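Local coordinates for protein aspartokinase (Synechocystis, PDB 3L76) that probably phosphorylates the beta-carboxyl group of L-aspartate with ATP, the first step toward lysine and threonine, and binds lysine and threonine in its ACT-domain region, at residues A[30-40]-A[126-134]; A[257-265]-A[359-368]. All coordinates share one frame; numbering follows the deposited sequence.

Interaction 1 (A[30-40]-A[126-134]); sequences VQGGNSLVVVV and REGKVVVVA
The guanidinium of Arg126 receives Val37 on one face: CG2 of Val37 stands 4.0 Å above the plane of the Arg126 group, displaced toward its rim, and the two side chains cross at about a right angle. At the edge, in plane, lie Ser35 and the backbone of Val130 and Val131; the model is overcrowded at NH2 of Arg126, so fine detail there is doubtful. The arginine gets there by setting CG anti to the backbone N (chi1 -153°) and then bending at chi2 and chi3, which folds its end back over the start of the strand pair. With an alanine here, Val37 CG2 would probably lose the flat group it packs against, and a gap would be likely to open beside Ser35.

Beyond the arginine, strands 35-40 and 130-134 run parallel, their axes 4.7 Å apart at closest and 23° from aligned. Val38 supplies both straight bonds: its N donates to Val131 O at 2.9 Å, and its O accepts from Val133 N, also at 2.9 Å, with a C=O...N angle of 174°. A weak bond from Val131 N to Leu36 O, 3.2 Å, precedes them. Val37 and Val133 touch through CG1 atoms on one face. On the other, Val130 CG1 meets Val30 CG2 at 3.8 Å, and Val132 CG1 reaches Val40 CG2 at 4.1 Å.

This is part of the mainly parallel core sheet of the amino acid kinase domain. Strand 3-8 hydrogen-bonds the far edge of strand 35-40, while helices 16-31 and 63-87 cover the face bearing Val38, Val130 and Val132.

Interaction 2 (A[257-265]-A[359-368]); sequences IAKAVDGVE and AIAGAGMIGR. With LYS (lysine), chain F.
A classic beta bulge opens the antiparallel pairing of strand 263-265 with strand 359-361, because Asp262 and Gly263 both face Ala361 where 257-265 meets the ACT-family segment 359-368. Among the polar contacts, Ala361 O accepts from Gly263 N at 3.0 Å and, more weakly, from Asp262 N. Ala361 N returns a bond to Gly263 O at 2.9 Å, and Glu265 and Ala359 exchange two more, which defines the register. Ala258 O takes a weak in-plane bond at the guanidinium edge from Arg368 NH1, and a water donates to Lys259 O while accepting from Gly364 N.

In the packing, the side chains of Val261 and Ile360 cross at about a right angle, CG2 of Val261 4.1 Å from CD1 of Ile360, and both touch Ile371 of helix 371-381. Arg368 extends its chain so that Ala260 CB sits 3.9 Å above the centre of its guanidinium.

Of the charged groups, the Glu265 carboxylate lies along the sheet face of Ala359 and Ala361, OE2 4.0 Å from Ala361 CB, with OE1 bridged to Lys395. The end of Asp262 turns away, OD2 bridged to Arg222 of helix 215-224.

Met365, closing the 3-10 segment 363-365, and Arg368 help line a lysine pocket: Met365 O takes a weak bond from the ligand's N, and Met365 SD lies 3.5 Å from the ligand's CG.

How the interactions relate
From the N terminus, the chain first closes a loop at interaction 1, where 126-134 returns to 30-40 across 85 intervening residues, 42 of them helical. That closure lies wholly within the amino acid kinase region. The chain then runs on through helix 215-224 and strands 228-232 and 240-243 before interaction 2 opens at 257-265 and closes at 359-368, after 93 residues richer in strand than in helix. The two loops are in series, neither nested nor crossed. The centres of interactions 1 and 2 are 32 Å apart; the nearest atoms of interactions 1 and 2 are about 13 Å apart. Interaction 1 belongs to the kinase core sheet, whereas interaction 2 ties 257-265, whose Ile257 bonds Leu114 of the kinase region, to ACT-family segment 359-368.

Interaction 1 (A[30-40]-A[126-134])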
ATOM      1  N   VAL A  30      -6.097 -28.356  -0.498  1.00 82.50           N
ATOM      2  CA  VAL A  30      -7.356 -28.291   0.227  1.00 80.92           C
ATOM      3  C   VAL A  30      -8.180 -29.546  -0.016  1.00 86.03           C
ATOM      4  O   VAL A  30      -8.687 -30.160   0.921  1.00 83.52           O
ATOM      5  CB  VAL A  30      -8.183 -27.069  -0.193  1.00 78.11           C
ATOM      6  CG1 VAL A  30      -9.574 -27.145   0.420  1.00 58.30           C
ATOM      7  CG2 VAL A  30      -7.467 -25.777   0.208  1.00 68.79           C
ATOM      8  N   GLN A  31      -8.307 -29.930  -1.281  1.00 86.63           N
ATOM      9  CA  GLN A  31      -9.087 -31.108  -1.628  1.00 87.05           C
ATOM     10  C   GLN A  31      -8.501 -32.344  -0.965  1.00108.07           C
ATOM     11  O   GLN A  31      -9.184 -33.363  -0.821  1.00118.85           O
ATOM     12  CB  GLN A  31      -9.112 -31.303  -3.137  1.00 62.96           C
ATOM     13  CG  GLN A  31      -9.483 -30.067  -3.905  1.00 64.77           C
ATOM     14  CD  GLN A  31     -10.468 -30.366  -5.006  1.00 87.07           C
ATOM     15  OE1 GLN A  31     -10.285 -29.945  -6.150  1.00 99.29           O
ATOM     16  NE2 GLN A  31     -11.520 -31.110  -4.670  1.00 79.84           N
ATOM     17  N   GLY A  32      -7.234 -32.250  -0.568  1.00 79.55           N
ATOM     18  CA  GLY A  32      -6.574 -33.340   0.124  1.00 86.98           C
ATOM     19  C   GLY A  32      -7.221 -33.614   1.468  1.00 87.15           C
ATOM     20  O   GLY A  32      -7.064 -34.690   2.047  1.00 78.24           O
ATOM     21  N   GLY A  33      -7.962 -32.635   1.966  1.00 85.58           N
ATOM     22  CA  GLY A  33      -8.638 -32.780   3.237  1.00 95.57           C
ATOM     23  C   GLY A  33      -7.977 -31.896   4.262  1.00 90.58           C
ATOM     24  O   GLY A  33      -7.962 -32.202   5.451  1.00 84.27           O
ATOM     25  N   ASN A  34      -7.437 -30.781   3.789  1.00 92.55           N
ATOM     26  CA  ASN A  34      -6.674 -29.890   4.642  1.00 85.57           C
ATOM     27  C   ASN A  34      -7.237 -28.488   4.701  1.00 76.29           C
ATOM     28  O   ASN A  34      -7.856 -28.014   3.752  1.00 76.88           O
ATOM     29  CB  ASN A  34      -5.228 -29.836   4.163  1.00 73.91           C
ATOM     30  CG  ASN A  34      -4.598 -31.191   4.121  1.00 66.62           C
ATOM     31  OD1 ASN A  34      -4.543 -31.883   5.135  1.00 74.70           O
ATOM     32  ND2 ASN A  34      -4.139 -31.598   2.945  1.00 58.87           N
ATOM     33  N   SER A  35      -7.013 -27.833   5.833  1.00 62.34           N
ATOM     34  CA  SER A  35      -7.298 -26.416   5.987  1.00 63.02           C
ATOM     35  C   SER A  35      -6.005 -25.624   5.791  1.00 74.39           C
ATOM     36  O   SER A  35      -4.952 -25.999   6.311  1.00 65.74           O
ATOM     37  CB  SER A  35      -7.875 -26.153   7.370  1.00 56.38           C
ATOM     38  OG  SER A  35      -9.024 -26.951   7.580  1.00 87.88           O
ATOM     39  N   LEU A  36      -6.083 -24.530   5.038  1.00 68.17           N
ATOM     40  CA  LEU A  36      -4.879 -23.814   4.636  1.00 61.70           C
ATOM     41  C   LEU A  36      -4.839 -22.342   5.028  1.00 67.14           C
ATOM     42  O   LEU A  36      -5.759 -21.590   4.713  1.00 57.29           O
ATOM     43  CB  LEU A  36      -4.655 -23.947   3.131  1.00 55.82           C
ATOM     44  CG  LEU A  36      -3.751 -25.114   2.738  1.00 71.78           C
ATOM     45  CD1 LEU A  36      -4.462 -26.430   2.998  1.00 76.73           C
ATOM     46  CD2 LEU A  36      -3.350 -25.000   1.284  1.00 79.62           C
ATOM     47  N   VAL A  37      -3.759 -21.954   5.715  1.00 62.27           N
ATOM     48  CA  VAL A  37      -3.421 -20.552   5.933  1.00 39.76           C
ATOM     49  C   VAL A  37      -2.192 -20.215   5.098  1.00 64.02           C
ATOM     50  O   VAL A  37      -1.148 -20.853   5.233  1.00 70.64           O
ATOM     51  CB  VAL A  37      -3.125 -20.252   7.405  1.00 50.91           C
ATOM     52  CG1 VAL A  37      -2.600 -18.830   7.558  1.00 43.15           C
ATOM     53  CG2 VAL A  37      -4.379 -20.461   8.247  1.00 48.31           C
ATOM     54  N   VAL A  38      -2.322 -19.219   4.228  1.00 65.40           N
ATOM     55  CA  VAL A  38      -1.247 -18.881   3.308  1.00 43.58           C
ATOM     56  C   VAL A  38      -0.624 -17.514   3.578  1.00 63.47           C
ATOM     57  O   VAL A  38      -1.322 -16.508   3.719  1.00 69.88           O
ATOM     58  CB  VAL A  38      -1.712 -18.948   1.845  1.00 49.80           C
ATOM     59  CG1 VAL A  38      -0.587 -18.539   0.916  1.00 68.08           C
ATOM     60  CG2 VAL A  38      -2.175 -20.340   1.511  1.00 48.99           C
ATOM     61  N   VAL A  39       0.704 -17.505   3.656  1.00 63.79           N
ATOM     62  CA  VAL A  39       1.489 -16.288   3.754  1.00 41.00           C
ATOM     63  C   VAL A  39       2.168 -16.068   2.407  1.00 55.17           C
ATOM     64  O   VAL A  39       2.702 -16.997   1.810  1.00 51.28           O
ATOM     65  CB  VAL A  39       2.591 -16.408   4.818  1.00 51.09           C
ATOM     66  CG1 VAL A  39       3.507 -15.202   4.744  1.00 35.39           C
ATOM     67  CG2 VAL A  39       2.004 -16.570   6.228  1.00 40.41           C
ATOM     68  N   VAL A  40       2.142 -14.841   1.912  1.00 51.43           N
ATOM     69  CA  VAL A  40       2.728 -14.565   0.612  1.00 55.00           C
ATOM     70  C   VAL A  40       3.639 -13.365   0.724  1.00 56.14           C
ATOM     71  O   VAL A  40       3.341 -12.418   1.455  1.00 73.33           O
ATOM     72  CB  VAL A  40       1.639 -14.274  -0.460  1.00 65.04           C
ATOM     73  CG1 VAL A  40       2.237 -14.284  -1.850  1.00 56.47           C
ATOM     74  CG2 VAL A  40       0.515 -15.291  -0.374  1.00 72.42           C
ATOM     75  N   ARG A 126     -11.992 -19.988   8.841  1.00 75.72           N
ATOM     76  CA  ARG A 126     -11.424 -21.302   8.583  1.00 77.03           C
ATOM     77  C   ARG A 126     -12.478 -22.245   8.018  1.00 76.36           C
ATOM     78  O   ARG A 126     -12.151 -23.281   7.440  1.00 67.73           O
ATOM     79  CB  ARG A 126     -10.864 -21.887   9.883  1.00 90.12           C
ATOM     80  CG  ARG A 126      -9.727 -22.876   9.711  1.00100.77           C
ATOM     81  CD  ARG A 126      -8.389 -22.164   9.548  1.00 88.12           C
ATOM     82  NE  ARG A 126      -8.353 -21.370   8.328  1.00102.90           N
ATOM     83  CZ  ARG A 126      -8.149 -21.880   7.121  1.00129.76           C
ATOM     84  NH1 ARG A 126      -7.964 -23.182   6.974  1.00143.35           N
ATOM     85  NH2 ARG A 126      -8.130 -21.090   6.060  1.00141.70           N
ATOM     86  N   GLU A 127     -13.748 -21.888   8.189  1.00101.36           N
ATOM     87  CA  GLU A 127     -14.841 -22.753   7.741  1.00 96.35           C
ATOM     88  C   GLU A 127     -15.202 -22.551   6.276  1.00 95.78           C
ATOM     89  O   GLU A 127     -16.057 -21.726   5.933  1.00 55.29           O
ATOM     90  CB  GLU A 127     -16.063 -22.609   8.641  1.00 67.38           C
ATOM     91  CG  GLU A 127     -15.957 -23.428   9.927  1.00 86.68           C
ATOM     92  CD  GLU A 127     -14.660 -23.180  10.685  1.00 89.36           C
ATOM     93  OE1 GLU A 127     -13.589 -23.560  10.166  1.00 93.69           O
ATOM     94  OE2 GLU A 127     -14.710 -22.618  11.802  1.00 83.54           O
ATOM     95  N   GLY A 128     -14.525 -23.323   5.430  1.00104.41           N
ATOM     96  CA  GLY A 128     -14.695 -23.266   3.993  1.00109.02           C
ATOM     97  C   GLY A 128     -13.489 -22.666   3.291  1.00 94.41           C
ATOM     98  O   GLY A 128     -12.975 -23.220   2.314  1.00 66.10           O
ATOM     99  N   LYS A 129     -13.026 -21.531   3.808  1.00 76.78           N
ATOM    100  CA  LYS A 129     -12.090 -20.673   3.087  1.00 76.73           C
ATOM    101  C   LYS A 129     -10.608 -20.941   3.385  1.00 79.71           C
ATOM    102  O   LYS A 129     -10.236 -21.287   4.510  1.00 60.94           O
ATOM    103  CB  LYS A 129     -12.417 -19.209   3.391  1.00 77.28           C
ATOM    104  CG  LYS A 129     -13.814 -18.784   2.957  1.00103.30           C
ATOM    105  CD  LYS A 129     -14.368 -17.682   3.853  1.00104.37           C
ATOM    106  CE  LYS A 129     -15.596 -17.032   3.240  1.00 76.10           C
ATOM    107  NZ  LYS A 129     -15.215 -16.116   2.133  1.00 76.48           N
ATOM    108  N   VAL A 130      -9.755 -20.791   2.375  1.00 67.57           N
ATOM    109  CA  VAL A 130      -8.340 -20.684   2.674  1.00 67.18           C
ATOM    110  C   VAL A 130      -8.076 -19.241   3.039  1.00 80.43           C
ATOM    111  O   VAL A 130      -8.420 -18.330   2.286  1.00 84.00           O
ATOM    112  CB  VAL A 130      -7.366 -21.186   1.556  1.00 69.27           C
ATOM    113  CG1 VAL A 130      -8.022 -22.069   0.522  1.00 70.38           C
ATOM    114  CG2 VAL A 130      -6.425 -20.102   1.027  1.00 69.72           C
ATOM    115  N   VAL A 131      -7.520 -19.021   4.223  1.00 77.94           N
ATOM    116  CA  VAL A 131      -7.224 -17.656   4.599  1.00 63.49           C
ATOM    117  C   VAL A 131      -5.815 -17.248   4.224  1.00 68.06           C
ATOM    118  O   VAL A 131      -4.830 -17.873   4.600  1.00 81.53           O
ATOM    119  CB  VAL A 131      -7.673 -17.255   6.040  1.00 47.57           C
ATOM    120  CG1 VAL A 131      -8.375 -18.375   6.805  1.00 48.24           C
ATOM    121  CG2 VAL A 131      -6.644 -16.442   6.790  1.00 54.14           C
ATOM    122  N   VAL A 132      -5.757 -16.206   3.415  1.00 64.17           N
ATOM    123  CA  VAL A 132      -4.519 -15.701   2.881  1.00 56.75           C
ATOM    124  C   VAL A 132      -4.252 -14.406   3.611  1.00 70.70           C
ATOM    125  O   VAL A 132      -5.094 -13.505   3.605  1.00 54.28           O
ATOM    126  CB  VAL A 132      -4.671 -15.429   1.398  1.00 52.85           C
ATOM    127  CG1 VAL A 132      -3.417 -14.781   0.834  1.00 44.69           C
ATOM    128  CG2 VAL A 132      -5.026 -16.727   0.673  1.00 47.66           C
ATOM    129  N   VAL A 133      -3.092 -14.316   4.263  1.00 66.50           N
ATOM    130  CA  VAL A 133      -2.857 -13.188   5.154  1.00 59.60           C
ATOM    131  C   VAL A 133      -1.657 -12.341   4.815  1.00 69.49           C
ATOM    132  O   VAL A 133      -0.718 -12.784   4.159  1.00 78.51           O
ATOM    133  CB  VAL A 133      -2.813 -13.539   6.693  1.00 65.72           C
ATOM    134  CG1 VAL A 133      -3.723 -14.678   7.109  1.00 61.34           C
ATOM    135  CG2 VAL A 133      -1.417 -13.568   7.267  1.00 48.30           C
ATOM    136  N   ALA A 134      -1.719 -11.102   5.281  1.00 88.79           N
ATOM    137  CA  ALA A 134      -0.646 -10.145   5.096  1.00104.56           C
ATOM    138  C   ALA A 134      -0.837  -8.961   6.036  1.00101.64           C
ATOM    139  O   ALA A 134      -1.904  -8.333   6.078  1.00 77.03           O
ATOM    140  CB  ALA A 134      -0.593  -9.680   3.655  1.00118.24           C
TER

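Interaction 2 (A[257-265]-A[359-368])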
ATOM      1  N   ILE A 257      10.201 -10.829  18.567  1.00 66.69           N
ATOM      2  CA  ILE A 257      10.622 -11.177  17.207  1.00 70.36           C
ATOM      3  C   ILE A 257      11.936 -10.534  16.778  1.00 54.18           C
ATOM      4  O   ILE A 257      12.381 -10.728  15.650  1.00 52.23           O
ATOM      5  CB  ILE A 257       9.547 -10.799  16.171  1.00 80.47           C
ATOM      6  CG1 ILE A 257       9.739  -9.365  15.685  1.00 93.29           C
ATOM      7  CG2 ILE A 257       8.210 -10.898  16.781  1.00 85.44           C
ATOM      8  CD1 ILE A 257       8.710  -8.936  14.672  1.00 94.00           C
ATOM      9  N   ALA A 258      12.550  -9.770  17.673  1.00 56.40           N
ATOM     10  CA  ALA A 258      13.809  -9.108  17.376  1.00 69.38           C
ATOM     11  C   ALA A 258      14.874  -9.349  18.454  1.00 72.60           C
ATOM     12  O   ALA A 258      15.812  -8.569  18.584  1.00 65.60           O
ATOM     13  CB  ALA A 258      13.578  -7.619  17.193  1.00 56.02           C
ATOM     14  N   LYS A 259      14.724 -10.416  19.233  1.00 59.79           N
ATOM     15  CA  LYS A 259      15.679 -10.712  20.304  1.00 40.83           C
ATOM     16  C   LYS A 259      17.015 -11.137  19.703  1.00 38.87           C
ATOM     17  O   LYS A 259      17.060 -12.020  18.852  1.00 24.39           O
ATOM     18  CB  LYS A 259      15.147 -11.836  21.198  1.00 66.71           C
ATOM     19  CG  LYS A 259      14.586 -11.383  22.541  1.00 84.38           C
ATOM     20  CD  LYS A 259      14.319 -12.583  23.450  1.00 86.11           C
ATOM     21  CE  LYS A 259      13.867 -13.795  22.637  1.00 89.28           C
ATOM     22  NZ  LYS A 259      13.534 -14.964  23.505  1.00100.81           N
ATOM     23  N   ALA A 260      18.105 -10.512  20.136  1.00 32.84           N
ATOM     24  CA  ALA A 260      19.426 -10.928  19.670  1.00 38.86           C
ATOM     25  C   ALA A 260      19.742 -12.303  20.234  1.00 35.50           C
ATOM     26  O   ALA A 260      20.292 -13.150  19.554  1.00 39.11           O
ATOM     27  CB  ALA A 260      20.481  -9.941  20.093  1.00 45.31           C
ATOM     28  N   VAL A 261      19.338 -12.521  21.476  1.00 38.25           N
ATOM     29  CA  VAL A 261      19.696 -13.720  22.195  1.00 29.60           C
ATOM     30  C   VAL A 261      18.466 -14.498  22.629  1.00 20.60           C
ATOM     31  O   VAL A 261      17.611 -13.976  23.320  1.00 32.90           O
ATOM     32  CB  VAL A 261      20.540 -13.356  23.432  1.00 43.54           C
ATOM     33  CG1 VAL A 261      20.568 -14.514  24.448  1.00 27.65           C
ATOM     34  CG2 VAL A 261      21.935 -12.921  22.995  1.00 41.50           C
ATOM     35  N   ASP A 262      18.402 -15.755  22.214  1.00 32.85           N
ATOM     36  CA  ASP A 262      17.340 -16.662  22.606  1.00 14.29           C
ATOM     37  C   ASP A 262      17.535 -17.310  23.971  1.00 44.63           C
ATOM     38  O   ASP A 262      16.560 -17.583  24.664  1.00 35.72           O
ATOM     39  CB  ASP A 262      17.213 -17.773  21.587  1.00 34.53           C
ATOM     40  CG  ASP A 262      15.950 -18.578  21.780  1.00 44.12           C
ATOM     41  OD1 ASP A 262      14.857 -17.980  21.929  1.00 62.59           O
ATOM     42  OD2 ASP A 262      16.048 -19.808  21.767  1.00 49.09           O
ATOM     43  N   GLY A 263      18.785 -17.579  24.352  1.00 43.85           N
ATOM     44  CA  GLY A 263      19.027 -18.306  25.582  1.00 28.00           C
ATOM     45  C   GLY A 263      20.403 -18.184  26.190  1.00 44.03           C
ATOM     46  O   GLY A 263      21.352 -17.801  25.527  1.00 29.61           O
ATOM     47  N   VAL A 264      20.493 -18.503  27.477  1.00 43.77           N
ATOM     48  CA  VAL A 264      21.759 -18.552  28.199  1.00 25.97           C
ATOM     49  C   VAL A 264      22.037 -20.005  28.557  1.00 38.36           C
ATOM     50  O   VAL A 264      21.113 -20.743  28.924  1.00 43.45           O
ATOM     51  CB  VAL A 264      21.736 -17.743  29.541  1.00 28.76           C
ATOM     52  CG1 VAL A 264      22.985 -18.023  30.326  1.00 45.66           C
ATOM     53  CG2 VAL A 264      21.651 -16.267  29.303  1.00 35.38           C
ATOM     54  N   GLU A 265      23.305 -20.413  28.474  1.00 30.21           N
ATOM     55  CA  GLU A 265      23.680 -21.793  28.789  1.00 27.54           C
ATOM     56  C   GLU A 265      24.822 -21.899  29.793  1.00 36.19           C
ATOM     57  O   GLU A 265      25.701 -21.044  29.823  1.00 32.77           O
ATOM     58  CB  GLU A 265      24.014 -22.539  27.512  1.00  8.40           C
ATOM     59  CG  GLU A 265      22.813 -22.709  26.624  1.00 33.20           C
ATOM     60  CD  GLU A 265      23.158 -23.172  25.233  1.00 27.45           C
ATOM     61  OE1 GLU A 265      24.346 -23.357  24.950  1.00 37.66           O
ATOM     62  OE2 GLU A 265      22.238 -23.342  24.408  1.00 47.82           O
ATOM     63  N   ALA A 359      27.437 -19.675  27.869  1.00 20.97           N
ATOM     64  CA  ALA A 359      27.205 -19.211  26.505  1.00 29.48           C
ATOM     65  C   ALA A 359      25.948 -18.382  26.384  1.00 33.72           C
ATOM     66  O   ALA A 359      25.007 -18.503  27.189  1.00 38.13           O
ATOM     67  CB  ALA A 359      27.129 -20.386  25.572  1.00  5.93           C
ATOM     68  N   ILE A 360      25.936 -17.534  25.368  1.00 30.16           N
ATOM     69  CA  ILE A 360      24.691 -16.948  24.900  1.00 26.64           C
ATOM     70  C   ILE A 360      24.438 -17.549  23.536  1.00 31.51           C
ATOM     71  O   ILE A 360      25.366 -17.782  22.761  1.00 24.39           O
ATOM     72  CB  ILE A 360      24.753 -15.423  24.837  1.00 35.38           C
ATOM     73  CG1 ILE A 360      25.845 -14.972  23.845  1.00 28.39           C
ATOM     74  CG2 ILE A 360      24.977 -14.860  26.236  1.00 22.40           C
ATOM     75  CD1 ILE A 360      25.936 -13.460  23.696  1.00 34.60           C
ATOM     76  N   ALA A 361      23.179 -17.837  23.251  1.00 34.06           N
ATOM     77  CA  ALA A 361      22.833 -18.504  22.009  1.00 36.21           C
ATOM     78  C   ALA A 361      21.664 -17.771  21.377  1.00 31.05           C
ATOM     79  O   ALA A 361      20.789 -17.276  22.081  1.00 38.91           O
ATOM     80  CB  ALA A 361      22.487 -19.944  22.294  1.00 24.07           C
ATOM     81  N   GLY A 362      21.649 -17.691  20.054  1.00 32.17           N
ATOM     82  CA  GLY A 362      20.596 -16.959  19.377  1.00 28.40           C
ATOM     83  C   GLY A 362      20.812 -16.681  17.911  1.00 38.70           C
ATOM     84  O   GLY A 362      21.873 -16.182  17.504  1.00 31.36           O
ATOM     85  N   ALA A 363      19.789 -17.007  17.121  1.00 27.38           N
ATOM     86  CA  ALA A 363      19.796 -16.732  15.690  1.00 36.80           C
ATOM     87  C   ALA A 363      19.972 -15.238  15.384  1.00 24.25           C
ATOM     88  O   ALA A 363      20.602 -14.860  14.399  1.00 36.97           O
ATOM     89  CB  ALA A 363      18.539 -17.261  15.067  1.00 33.41           C
ATOM     90  N   GLY A 364      19.440 -14.402  16.264  1.00 22.35           N
ATOM     91  CA  GLY A 364      19.441 -12.966  16.074  1.00 40.53           C
ATOM     92  C   GLY A 364      20.796 -12.300  16.139  1.00 52.87           C
ATOM     93  O   GLY A 364      20.888 -11.078  16.013  1.00 42.16           O
ATOM     94  N   MET A 365      21.849 -13.089  16.336  1.00 42.52           N
ATOM     95  CA  MET A 365      23.188 -12.524  16.479  1.00 35.13           C
ATOM     96  C   MET A 365      23.920 -12.619  15.150  1.00 40.00           C
ATOM     97  O   MET A 365      24.889 -11.907  14.916  1.00 34.77           O
ATOM     98  CB  MET A 365      23.985 -13.216  17.597  1.00 34.95           C
ATOM     99  CG  MET A 365      24.563 -14.591  17.211  1.00 38.37           C
ATOM    100  SD  MET A 365      25.738 -15.329  18.381  1.00 40.17           S
ATOM    101  CE  MET A 365      24.762 -15.425  19.889  1.00 26.00           C
ATOM    102  N   ILE A 366      23.444 -13.499  14.276  1.00 28.55           N
ATOM    103  CA  ILE A 366      23.992 -13.609  12.925  1.00 40.90           C
ATOM    104  C   ILE A 366      24.006 -12.257  12.192  1.00 39.43           C
ATOM    105  O   ILE A 366      22.962 -11.675  11.938  1.00 44.58           O
ATOM    106  CB  ILE A 366      23.199 -14.628  12.085  1.00 31.81           C
ATOM    107  CG1 ILE A 366      23.111 -15.969  12.817  1.00 34.07           C
ATOM    108  CG2 ILE A 366      23.810 -14.777  10.699  1.00 20.36           C
ATOM    109  CD1 ILE A 366      22.620 -17.109  11.966  1.00 40.73           C
ATOM    110  N   GLY A 367      25.192 -11.759  11.869  1.00 37.85           N
ATOM    111  CA  GLY A 367      25.316 -10.533  11.104  1.00 25.61           C
ATOM    112  C   GLY A 367      25.073  -9.271  11.901  1.00 35.39           C
ATOM    113  O   GLY A 367      25.200  -8.167  11.390  1.00 40.44           O
ATOM    114  N   ARG A 368      24.729  -9.423  13.167  1.00 30.23           N
ATOM    115  CA  ARG A 368      24.387  -8.271  13.987  1.00 42.68           C
ATOM    116  C   ARG A 368      25.512  -7.880  14.951  1.00 48.35           C
ATOM    117  O   ARG A 368      26.087  -8.729  15.617  1.00 53.86           O
ATOM    118  CB  ARG A 368      23.086  -8.555  14.745  1.00 37.18           C
ATOM    119  CG  ARG A 368      22.676  -7.481  15.704  1.00 36.01           C
ATOM    120  CD  ARG A 368      21.255  -7.692  16.130  1.00 65.25           C
ATOM    121  NE  ARG A 368      20.886  -6.795  17.212  1.00 76.69           N
ATOM    122  CZ  ARG A 368      19.700  -6.800  17.806  1.00 72.66           C
ATOM    123  NH1 ARG A 368      18.768  -7.666  17.420  1.00 57.83           N
ATOM    124  NH2 ARG A 368      19.458  -5.947  18.789  1.00 60.11           N
TER
HETATM  125  N   LYS F 604      28.028 -10.960  14.755  1.00 21.46           N
HETATM  126  CA  LYS F 604      28.061 -10.876  16.220  1.00 21.10           C
HETATM  127  C   LYS F 604      28.706  -9.600  16.745  1.00 42.55           C
HETATM  128  O   LYS F 604      29.450  -8.926  15.994  1.00 25.67           O
HETATM  129  CB  LYS F 604      28.755 -12.111  16.819  1.00 26.87           C
HETATM  130  CG  LYS F 604      28.007 -13.418  16.570  1.00 27.23           C
HETATM  131  CD  LYS F 604      28.879 -14.647  16.777  1.00 31.58           C
HETATM  132  CE  LYS F 604      29.674 -14.973  15.528  1.00 48.78           C
HETATM  133  NZ  LYS F 604      29.346 -16.320  14.973  1.00 28.67           N
HETATM  134  OXT LYS F 604      28.472  -9.244  17.928  1.00 21.86           O
HETATM  135  O   HOH W   1      17.830 -14.823  18.362  1.00 34.50           O